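Local coordinates for stromal cell-derived factor 2-like protein (Arabidopsis thaliana, PDB 3MAL) that takes part in protein quality control and the unfolded protein response in the endoplasmic reticulum, in a complex needed for accumulation of the immune receptor kinase EFR, at residues A[17-25]-A[57-68]; A[150-158]-A[171-182]. All coordinates share one frame; numbering follows the deposited sequence. Where two conformers were deposited one is given.

Interaction 1: residues A[17-25]-A[57-68]; sequences EITYGSAIK and VVDSNSYWIVKP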
loop_
_atom_site.group_PDB
_atom_site.type_symbol
_atom_site.label_atom_id
_atom_site.label_comp_id
_atom_site.label_asym_id
_atom_site.label_seq_id
_atom_site.Cartn_x
_atom_site.Cartn_y
_atom_site.Cartn_z
ATOM N N GLU A 17 -1.108 -17.939 3.240
ATOM C CA GLU A 17 -0.338 -17.540 2.038
ATOM C C GLU A 17 -1.093 -16.493 1.221
ATOM O O GLU A 17 -2.243 -16.689 0.798
ATOM C CB GLU A 17 0.073 -18.727 1.151
ATOM C CG GLU A 17 1.018 -19.723 1.802
ATOM C CD GLU A 17 0.253 -20.822 2.512
ATOM O OE1 GLU A 17 -0.970 -20.639 2.759
ATOM O OE2 GLU A 17 0.867 -21.882 2.799
ATOM N N ILE A 18 -0.453 -15.371 0.974
ATOM C CA ILE A 18 -1.159 -14.321 0.276
ATOM C C ILE A 18 -0.958 -14.470 -1.229
ATOM O O ILE A 18 0.170 -14.414 -1.717
ATOM C CB ILE A 18 -0.670 -12.943 0.744
ATOM C CG1 ILE A 18 -0.965 -12.758 2.247
ATOM C CG2 ILE A 18 -1.256 -11.845 -0.134
ATOM C CD1 ILE A 18 -0.390 -11.479 2.838
ATOM N N THR A 19 -2.045 -14.656 -1.972
ATOM C CA THR A 19 -1.950 -14.940 -3.406
ATOM C C THR A 19 -2.429 -13.741 -4.227
ATOM O O THR A 19 -3.171 -12.899 -3.718
ATOM C CB THR A 19 -2.831 -16.156 -3.782
ATOM O OG1 THR A 19 -4.142 -15.973 -3.223
ATOM C CG2 THR A 19 -2.222 -17.458 -3.234
ATOM N N TYR A 20 -2.037 -13.667 -5.498
ATOM C CA TYR A 20 -2.566 -12.597 -6.336
ATOM C C TYR A 20 -4.079 -12.739 -6.438
ATOM O O TYR A 20 -4.602 -13.865 -6.505
ATOM C CB TYR A 20 -1.925 -12.609 -7.728
ATOM C CG TYR A 20 -0.454 -12.249 -7.705
ATOM C CD1 TYR A 20 0.533 -13.249 -7.751
ATOM C CD2 TYR A 20 -0.042 -10.927 -7.625
ATOM C CE1 TYR A 20 1.888 -12.929 -7.706
ATOM C CE2 TYR A 20 1.341 -10.603 -7.617
ATOM C CZ TYR A 20 2.283 -11.612 -7.650
ATOM O OH TYR A 20 3.636 -11.320 -7.616
ATOM N N GLY A 21 -4.775 -11.602 -6.456
ATOM C CA GLY A 21 -6.229 -11.618 -6.473
ATOM C C GLY A 21 -6.844 -11.528 -5.084
ATOM O O GLY A 21 -8.049 -11.368 -4.954
ATOM N N SER A 22 -6.019 -11.624 -4.045
ATOM C CA SER A 22 -6.560 -11.614 -2.699
ATOM C C SER A 22 -6.857 -10.186 -2.230
ATOM O O SER A 22 -6.262 -9.207 -2.729
ATOM C CB SER A 22 -5.616 -12.316 -1.727
ATOM O OG SER A 22 -4.683 -11.382 -1.242
ATOM N N ALA A 23 -7.812 -10.080 -1.302
ATOM C CA ALA A 23 -8.120 -8.797 -0.666
ATOM C C ALA A 23 -7.453 -8.740 0.712
ATOM O O ALA A 23 -7.555 -9.678 1.507
ATOM C CB ALA A 23 -9.624 -8.582 -0.538
ATOM N N ILE A 24 -6.747 -7.642 0.974
ATOM C CA ILE A 24 -6.001 -7.498 2.222
ATOM C C ILE A 24 -6.200 -6.128 2.858
ATOM O O ILE A 24 -6.559 -5.164 2.173
ATOM C CB ILE A 24 -4.471 -7.726 2.028
ATOM C CG1 ILE A 24 -3.838 -6.601 1.197
ATOM C CG2 ILE A 24 -4.197 -9.170 1.515
ATOM C CD1 ILE A 24 -2.302 -6.599 1.189
ATOM N N LYS A 25 -5.979 -6.068 4.168
ATOM C CA LYS A 25 -5.621 -4.823 4.820
ATOM C C LYS A 25 -4.114 -4.844 5.110
ATOM O O LYS A 25 -3.497 -5.915 5.208
ATOM C CB LYS A 25 -6.440 -4.604 6.079
ATOM C CG LYS A 25 -7.929 -4.560 5.813
ATOM C CD LYS A 25 -8.689 -3.994 7.019
ATOM C CE LYS A 25 -10.190 -3.907 6.702
ATOM N NZ LYS A 25 -10.945 -3.453 7.906
ATOM N N VAL A 57 -11.350 -0.531 12.957
ATOM C CA VAL A 57 -11.400 -1.881 12.392
ATOM C C VAL A 57 -12.391 -2.014 11.233
ATOM O O VAL A 57 -12.100 -2.655 10.202
ATOM C CB VAL A 57 -11.774 -2.957 13.497
ATOM C CG1 VAL A 57 -11.992 -4.332 12.880
ATOM C CG2 VAL A 57 -10.739 -3.036 14.563
ATOM N N VAL A 58 -13.589 -1.455 11.388
ATOM C CA VAL A 58 -14.559 -1.632 10.312
ATOM C C VAL A 58 -14.630 -0.471 9.326
ATOM O O VAL A 58 -15.083 0.626 9.627
ATOM C CB VAL A 58 -15.914 -2.358 10.729
ATOM C CG1 VAL A 58 -15.982 -2.690 12.213
ATOM C CG2 VAL A 58 -17.201 -1.735 10.126
ATOM N N ASP A 59 -14.125 -0.758 8.130
ATOM C CA ASP A 59 -13.850 0.260 7.133
ATOM C C ASP A 59 -13.556 -0.424 5.800
ATOM O O ASP A 59 -12.466 -0.956 5.608
ATOM C CB ASP A 59 -12.640 1.097 7.573
ATOM C CG ASP A 59 -12.373 2.232 6.632
ATOM O OD1 ASP A 59 -11.255 2.304 6.085
ATOM O OD2 ASP A 59 -13.300 3.034 6.430
ATOM N N SER A 60 -14.533 -0.437 4.888
ATOM C CA SER A 60 -14.345 -1.087 3.571
ATOM C C SER A 60 -13.254 -0.354 2.785
ATOM O O SER A 60 -12.562 -0.953 1.963
ATOM C CB SER A 60 -15.656 -1.121 2.775
ATOM O OG SER A 60 -16.203 0.173 2.669
ATOM N N ASN A 61 -13.081 0.939 3.092
ATOM C CA ASN A 61 -12.027 1.772 2.508
ATOM C C ASN A 61 -10.595 1.372 2.887
ATOM O O ASN A 61 -9.628 1.963 2.359
ATOM C CB ASN A 61 -12.255 3.257 2.856
ATOM C CG ASN A 61 -13.291 3.914 1.970
ATOM O OD1 ASN A 61 -13.523 3.469 0.846
ATOM N ND2 ASN A 61 -13.926 4.978 2.467
ATOM N N SER A 62 -10.457 0.366 3.757
ATOM C CA SER A 62 -9.140 -0.188 4.081
ATOM C C SER A 62 -8.717 -1.400 3.259
ATOM O O SER A 62 -7.619 -1.940 3.480
ATOM C CB SER A 62 -9.057 -0.539 5.572
ATOM O OG SER A 62 -9.092 0.637 6.349
ATOM N N TYR A 63 -9.578 -1.851 2.338
ATOM C CA TYR A 63 -9.262 -3.035 1.536
ATOM C C TYR A 63 -8.564 -2.704 0.227
ATOM O O TYR A 63 -8.916 -1.725 -0.452
ATOM C CB TYR A 63 -10.506 -3.880 1.272
ATOM C CG TYR A 63 -10.794 -4.853 2.386
ATOM C CD1 TYR A 63 -11.915 -4.696 3.218
ATOM C CD2 TYR A 63 -9.934 -5.926 2.620
ATOM C CE1 TYR A 63 -12.164 -5.619 4.261
ATOM C CE2 TYR A 63 -10.166 -6.829 3.648
ATOM C CZ TYR A 63 -11.268 -6.659 4.466
ATOM O OH TYR A 63 -11.455 -7.573 5.467
ATOM N N TRP A 64 -7.563 -3.536 -0.089
ATOM C CA TRP A 64 -6.720 -3.426 -1.281
ATOM C C TRP A 64 -6.660 -4.812 -1.956
ATOM O O TRP A 64 -6.563 -5.828 -1.263
ATOM C CB TRP A 64 -5.291 -2.969 -0.884
ATOM C CG TRP A 64 -5.290 -1.651 -0.168
ATOM C CD1 TRP A 64 -5.493 -1.439 1.188
ATOM C CD2 TRP A 64 -5.119 -0.355 -0.761
ATOM N NE1 TRP A 64 -5.458 -0.087 1.457
ATOM C CE2 TRP A 64 -5.229 0.598 0.280
ATOM C CE3 TRP A 64 -4.866 0.091 -2.067
ATOM C CZ2 TRP A 64 -5.083 1.974 0.057
ATOM C CZ3 TRP A 64 -4.736 1.474 -2.298
ATOM C CH2 TRP A 64 -4.849 2.398 -1.234
ATOM N N ILE A 65 -6.692 -4.840 -3.288
ATOM C CA ILE A 65 -6.475 -6.089 -4.043
ATOM C C ILE A 65 -5.009 -6.225 -4.499
ATOM O O ILE A 65 -4.459 -5.318 -5.132
ATOM C CB ILE A 65 -7.447 -6.224 -5.243
ATOM C CG1 ILE A 65 -8.899 -6.102 -4.775
ATOM C CG2 ILE A 65 -7.254 -7.574 -5.940
ATOM C CD1 ILE A 65 -9.237 -7.179 -3.741
ATOM N N VAL A 66 -4.350 -7.343 -4.156
ATOM C CA VAL A 66 -2.961 -7.568 -4.576
ATOM C C VAL A 66 -2.960 -8.023 -6.044
ATOM O O VAL A 66 -3.607 -9.023 -6.396
ATOM C CB VAL A 66 -2.278 -8.670 -3.738
ATOM C CG1 VAL A 66 -0.792 -8.790 -4.094
ATOM C CG2 VAL A 66 -2.487 -8.433 -2.254
ATOM N N LYS A 67 -2.254 -7.276 -6.893
ATOM C CA LYS A 67 -2.193 -7.609 -8.318
ATOM C C LYS A 67 -0.757 -7.631 -8.886
ATOM O O LYS A 67 0.142 -6.938 -8.368
ATOM C CB LYS A 67 -3.084 -6.647 -9.124
ATOM C CG LYS A 67 -4.582 -6.889 -8.924
ATOM C CD LYS A 67 -5.451 -6.016 -9.868
ATOM C CE LYS A 67 -6.920 -6.253 -9.542
ATOM N NZ LYS A 67 -7.901 -5.697 -10.551
ATOM N N PRO A 68 -0.536 -8.438 -9.947
ATOM C CA PRO A 68 0.743 -8.411 -10.657
ATOM C C PRO A 68 0.834 -7.189 -11.581
ATOM O O PRO A 68 -0.136 -6.432 -11.723
ATOM C CB PRO A 68 0.707 -9.720 -11.469
ATOM C CG PRO A 68 -0.703 -9.906 -11.796
ATOM C CD PRO A 68 -1.476 -9.396 -10.565
HETATM O O HOH W 1 -9.667 -0.732 8.785
HETATM O O HOH W 2 -13.623 -3.545 7.378
#
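A23 faces I65 as a non-hydrogen-bonded antiparallel pair and I24 faces W64 as a hydrogen-bonded one, the axes of strands 23-25 and 64-67 coming within 4.9 Å at 119° between their N-to-C directions. I24 N donates to W64 O at 2.9 Å and W64 N returns to I24 O. Beyond the pair, V66 N reaches S22 O, and G21 N meets V66 O at 2.8 Å in an almost straight bond (173°), which ties the type II turn T19-S22 to the strand. A23 CB packs on I65 CD1 in the conformer given, while I24, on the same face as W64, meets V66 CG2 with CD1. The Y20 ring brings CD2 within 3.6 Å of P68 CD. K25, extended beyond CG, lays CE over one face of the Y63 ring, 3.9 Å from its centroid, a CH-pi contact. This course carries NZ to two waters: one leads to S62 OG, the other, 2.7 Å from NZ, to D59 N. The same ammonium forms a salt bridge with E188. I24, W64 and V66 also touch L88 of strand 85-90. The pairing joins the first two strands of the six-stranded antiparallel barrel of a beta-trefoil, here within MIR 1.

Interaction 2: residues A[150-158]-A[171-182]; sequences DTSGYLHSH and EVCGIREKKADN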
loop_
_atom_site.group_PDB
_atom_site.type_symbol
_atom_site.label_atom_id
_atom_site.label_comp_id
_atom_site.label_asym_id
_atom_site.label_seq_id
_atom_site.Cartn_x
_atom_site.Cartn_y
_atom_site.Cartn_z
ATOM N N ASP A 150 9.903 3.285 -8.752
ATOM C CA ASP A 150 10.382 4.464 -9.493
ATOM C C ASP A 150 11.155 5.471 -8.658
ATOM O O ASP A 150 12.088 6.107 -9.164
ATOM C CB ASP A 150 9.231 5.147 -10.271
ATOM C CG ASP A 150 8.825 4.362 -11.517
ATOM O OD1 ASP A 150 9.565 3.440 -11.896
ATOM O OD2 ASP A 150 7.767 4.638 -12.116
ATOM N N THR A 151 10.774 5.619 -7.388
ATOM C CA THR A 151 11.411 6.587 -6.502
ATOM C C THR A 151 12.332 5.956 -5.468
ATOM O O THR A 151 13.092 6.664 -4.821
ATOM C CB THR A 151 10.373 7.421 -5.706
ATOM O OG1 THR A 151 9.542 6.538 -4.943
ATOM C CG2 THR A 151 9.511 8.286 -6.621
ATOM N N SER A 152 12.240 4.639 -5.289
ATOM C CA SER A 152 12.911 3.933 -4.190
ATOM C C SER A 152 12.409 4.289 -2.770
ATOM O O SER A 152 13.038 3.899 -1.790
ATOM C CB SER A 152 14.444 4.094 -4.275
ATOM O OG SER A 152 14.931 3.579 -5.482
ATOM N N GLY A 153 11.275 4.984 -2.655
ATOM C CA GLY A 153 10.666 5.276 -1.351
ATOM C C GLY A 153 10.016 4.054 -0.688
ATOM O O GLY A 153 9.304 3.297 -1.358
ATOM N N TYR A 154 10.276 3.825 0.600
ATOM C CA TYR A 154 9.542 2.799 1.348
ATOM C C TYR A 154 8.230 3.417 1.793
ATOM O O TYR A 154 8.217 4.550 2.291
ATOM C CB TYR A 154 10.328 2.323 2.585
ATOM C CG TYR A 154 11.624 1.680 2.216
ATOM C CD1 TYR A 154 11.641 0.385 1.688
ATOM C CD2 TYR A 154 12.831 2.374 2.332
ATOM C CE1 TYR A 154 12.827 -0.231 1.332
ATOM C CE2 TYR A 154 14.038 1.757 1.977
ATOM C CZ TYR A 154 14.016 0.449 1.464
ATOM O OH TYR A 154 15.174 -0.202 1.081
ATOM N N LEU A 155 7.133 2.687 1.585
ATOM C CA LEU A 155 5.838 3.063 2.135
ATOM C C LEU A 155 5.997 3.268 3.652
ATOM O O LEU A 155 6.484 2.377 4.372
ATOM C CB LEU A 155 4.802 1.949 1.853
ATOM C CG LEU A 155 3.376 2.270 2.307
ATOM C CD1 LEU A 155 2.774 3.348 1.389
ATOM C CD2 LEU A 155 2.532 0.988 2.277
ATOM N N HIS A 156 5.535 4.414 4.138
ATOM C CA HIS A 156 5.890 4.877 5.473
ATOM C C HIS A 156 4.676 5.512 6.136
ATOM O O HIS A 156 3.869 6.133 5.460
ATOM C CB HIS A 156 6.994 5.944 5.335
ATOM C CG HIS A 156 7.719 6.234 6.608
ATOM N ND1 HIS A 156 7.323 7.228 7.480
ATOM C CD2 HIS A 156 8.831 5.682 7.142
ATOM C CE1 HIS A 156 8.153 7.267 8.506
ATOM N NE2 HIS A 156 9.083 6.348 8.317
ATOM N N SER A 157 4.526 5.315 7.451
ATOM C CA SER A 157 3.623 6.138 8.233
ATOM C C SER A 157 4.240 6.484 9.593
ATOM O O SER A 157 5.385 6.107 9.903
ATOM C CB SER A 157 2.243 5.472 8.397
ATOM O OG SER A 157 1.241 6.451 8.665
ATOM N N HIS A 158 3.478 7.230 10.389
ATOM C CA HIS A 158 3.949 7.773 11.674
ATOM C C HIS A 158 2.806 8.500 12.376
ATOM O O HIS A 158 1.766 8.771 11.782
ATOM C CB HIS A 158 5.138 8.743 11.528
ATOM C CG HIS A 158 5.095 9.618 10.302
ATOM N ND1 HIS A 158 6.237 10.140 9.726
ATOM C CD2 HIS A 158 4.063 10.050 9.535
ATOM C CE1 HIS A 158 5.914 10.858 8.663
ATOM N NE2 HIS A 158 4.596 10.826 8.527
ATOM N N GLU A 171 -0.724 10.751 8.212
ATOM C CA GLU A 171 -0.017 10.877 6.938
ATOM C C GLU A 171 0.593 9.541 6.530
ATOM O O GLU A 171 1.186 8.831 7.353
ATOM C CB GLU A 171 1.113 11.915 7.022
ATOM C CG GLU A 171 1.605 12.386 5.644
ATOM C CD GLU A 171 2.954 13.074 5.710
ATOM O OE1 GLU A 171 3.822 12.587 6.446
ATOM O OE2 GLU A 171 3.148 14.089 5.021
ATOM N N VAL A 172 0.459 9.222 5.245
ATOM C CA VAL A 172 1.224 8.137 4.643
ATOM C C VAL A 172 2.145 8.789 3.615
ATOM O O VAL A 172 1.734 9.708 2.893
ATOM C CB VAL A 172 0.289 7.071 4.020
ATOM C CG1 VAL A 172 1.089 6.010 3.212
ATOM C CG2 VAL A 172 -0.530 6.415 5.135
ATOM N N CYS A 173 3.404 8.358 3.587
ATOM C CA CYS A 173 4.380 8.964 2.667
ATOM C C CYS A 173 5.448 7.931 2.320
ATOM O O CYS A 173 5.348 6.779 2.739
ATOM C CB CYS A 173 5.001 10.215 3.297
ATOM S SG CYS A 173 5.940 9.893 4.798
ATOM N N GLY A 174 6.436 8.342 1.521
ATOM C CA GLY A 174 7.577 7.495 1.168
ATOM C C GLY A 174 8.855 8.145 1.678
ATOM O O GLY A 174 9.011 9.373 1.559
ATOM N N ILE A 175 9.732 7.354 2.314
ATOM C CA ILE A 175 11.067 7.846 2.735
ATOM C C ILE A 175 12.142 6.901 2.256
ATOM O O ILE A 175 11.870 5.746 1.889
ATOM C CB ILE A 175 11.233 8.088 4.272
ATOM C CG1 ILE A 175 11.439 6.752 5.013
ATOM C CG2 ILE A 175 10.067 8.956 4.828
ATOM C CD1 ILE A 175 11.878 6.896 6.442
ATOM N N ARG A 176 13.374 7.371 2.268
ATOM C CA ARG A 176 14.408 6.625 1.576
ATOM C C ARG A 176 15.157 5.601 2.410
ATOM O O ARG A 176 15.824 4.746 1.849
ATOM C CB ARG A 176 15.362 7.592 0.901
ATOM C CG ARG A 176 14.612 8.535 -0.051
ATOM C CD ARG A 176 14.840 8.218 -1.499
ATOM N NE ARG A 176 14.029 9.073 -2.363
ATOM C CZ ARG A 176 14.428 9.529 -3.554
ATOM N NH1 ARG A 176 15.652 9.241 -4.008
ATOM N NH2 ARG A 176 13.619 10.289 -4.283
ATOM N N GLU A 177 15.036 5.677 3.732
ATOM C CA GLU A 177 15.725 4.753 4.635
ATOM C C GLU A 177 14.782 3.740 5.291
ATOM O O GLU A 177 13.657 4.081 5.676
ATOM C CB GLU A 177 16.408 5.542 5.782
ATOM C CG GLU A 177 17.481 6.539 5.327
ATOM C CD GLU A 177 16.894 7.772 4.667
ATOM O OE1 GLU A 177 15.881 8.312 5.155
ATOM O OE2 GLU A 177 17.432 8.192 3.646
ATOM N N LYS A 178 15.292 2.527 5.508
ATOM C CA LYS A 178 14.585 1.521 6.305
ATOM C C LYS A 178 14.519 1.972 7.746
ATOM O O LYS A 178 15.542 2.333 8.350
ATOM C CB LYS A 178 15.270 0.148 6.213
ATOM C CG LYS A 178 15.384 -0.381 4.806
ATOM C CD LYS A 178 15.809 -1.860 4.816
ATOM C CE LYS A 178 15.628 -2.438 3.443
ATOM N NZ LYS A 178 15.908 -3.909 3.426
ATOM N N LYS A 179 13.310 2.012 8.292
ATOM C CA LYS A 179 13.114 2.362 9.686
ATOM C C LYS A 179 11.988 1.527 10.257
ATOM O O LYS A 179 11.242 0.877 9.509
ATOM C CB LYS A 179 12.748 3.851 9.833
ATOM C CG LYS A 179 13.801 4.835 9.344
ATOM C CD LYS A 179 13.338 6.280 9.623
ATOM C CE LYS A 179 14.400 7.283 9.189
ATOM N NZ LYS A 179 13.996 8.711 9.434
ATOM N N ALA A 180 11.838 1.568 11.577
ATOM C CA ALA A 180 10.736 0.882 12.256
ATOM C C ALA A 180 9.365 1.320 11.701
ATOM O O ALA A 180 8.453 0.502 11.569
ATOM C CB ALA A 180 10.821 1.133 13.759
ATOM N N ASP A 181 9.246 2.604 11.361
ATOM C CA ASP A 181 7.990 3.176 10.839
ATOM C C ASP A 181 7.740 2.883 9.360
ATOM O O ASP A 181 6.796 3.430 8.778
ATOM C CB ASP A 181 7.952 4.702 11.043
ATOM C CG ASP A 181 7.664 5.111 12.484
ATOM O OD1 ASP A 181 6.923 4.415 13.200
ATOM O OD2 ASP A 181 8.179 6.169 12.899
ATOM N N ASN A 182 8.568 2.056 8.719
ATOM C CA ASN A 182 8.164 1.543 7.395
ATOM C C ASN A 182 8.027 0.018 7.308
ATOM O O ASN A 182 8.130 -0.568 6.239
ATOM C CB ASN A 182 8.918 2.191 6.197
ATOM C CG ASN A 182 10.411 2.320 6.406
ATOM O OD1 ASN A 182 11.120 1.319 6.559
ATOM N ND2 ASN A 182 10.916 3.568 6.344
HETATM O O HOH W 3 15.442 4.215 -0.852
HETATM O O HOH W 4 7.688 -0.191 3.511
#
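E171 meets H158 through OE1, which accepts from H158 NE2 at 2.8 Å; the imidazole and carboxylate planes lie 22° apart, and S107 OG also hydrogen-bonds this oxygen. The backbone O of E171 takes a bond from S157 OG at 2.7 Å. V172 sets CG1 against L155 CD1, 3.6 Å away. C173 pairs with H156: its N donates to H156 O, whereas the return bond to C173 O is weak and bent. G174 brings its CA to 3.2 Å from Y154 O, a CA-H...O contact. I175 exchanges backbone bonds with Y154 and places CG2 over one H156 ring face, 4.1 Å from the centroid. The bend in R176 at chi2 (-107°) turns one guanidinium face onto T151 O, which sits over its centre. K178 runs obliquely past the Y154 ring, CE 3.3 Å from Y154 OH. D181 CB comes within 3.4 Å of H156 NE2. N182 ND2 donates to E177 O and OD1 accepts from K179 N and R145, holding the amide with ND2 at the H156 ring edge. Strand 170-175 of this hairpin with 154-161 also pairs with 110-115, where L155 and V172 both touch V112; L155 also reaches L146 of strand 143-148 and L26 of strand 23-28.

Overall arrangement
Interaction 1 and interaction 2 lie on opposite sides of the chain's centre, their own centres 20 Å apart and their nearest atoms about 8 Å apart, without touching. They follow one another along the chain and fall in different repeats, MIR 1 and MIR 3. Interaction 1 pairs neighbouring strands of the closed barrel; interaction 2 is a hairpin in the other, branched sheet, where strand 170-175 also pairs with 49-54 and 110-115. Strand 23-28 bridges them: its early residues form interaction 1, whereas L26 and H28 touch L155, S157 and D181 of interaction 2. Together they sample both layers of the trefoil. The protein is a putative sugar binder, but neither contact holds a ligand.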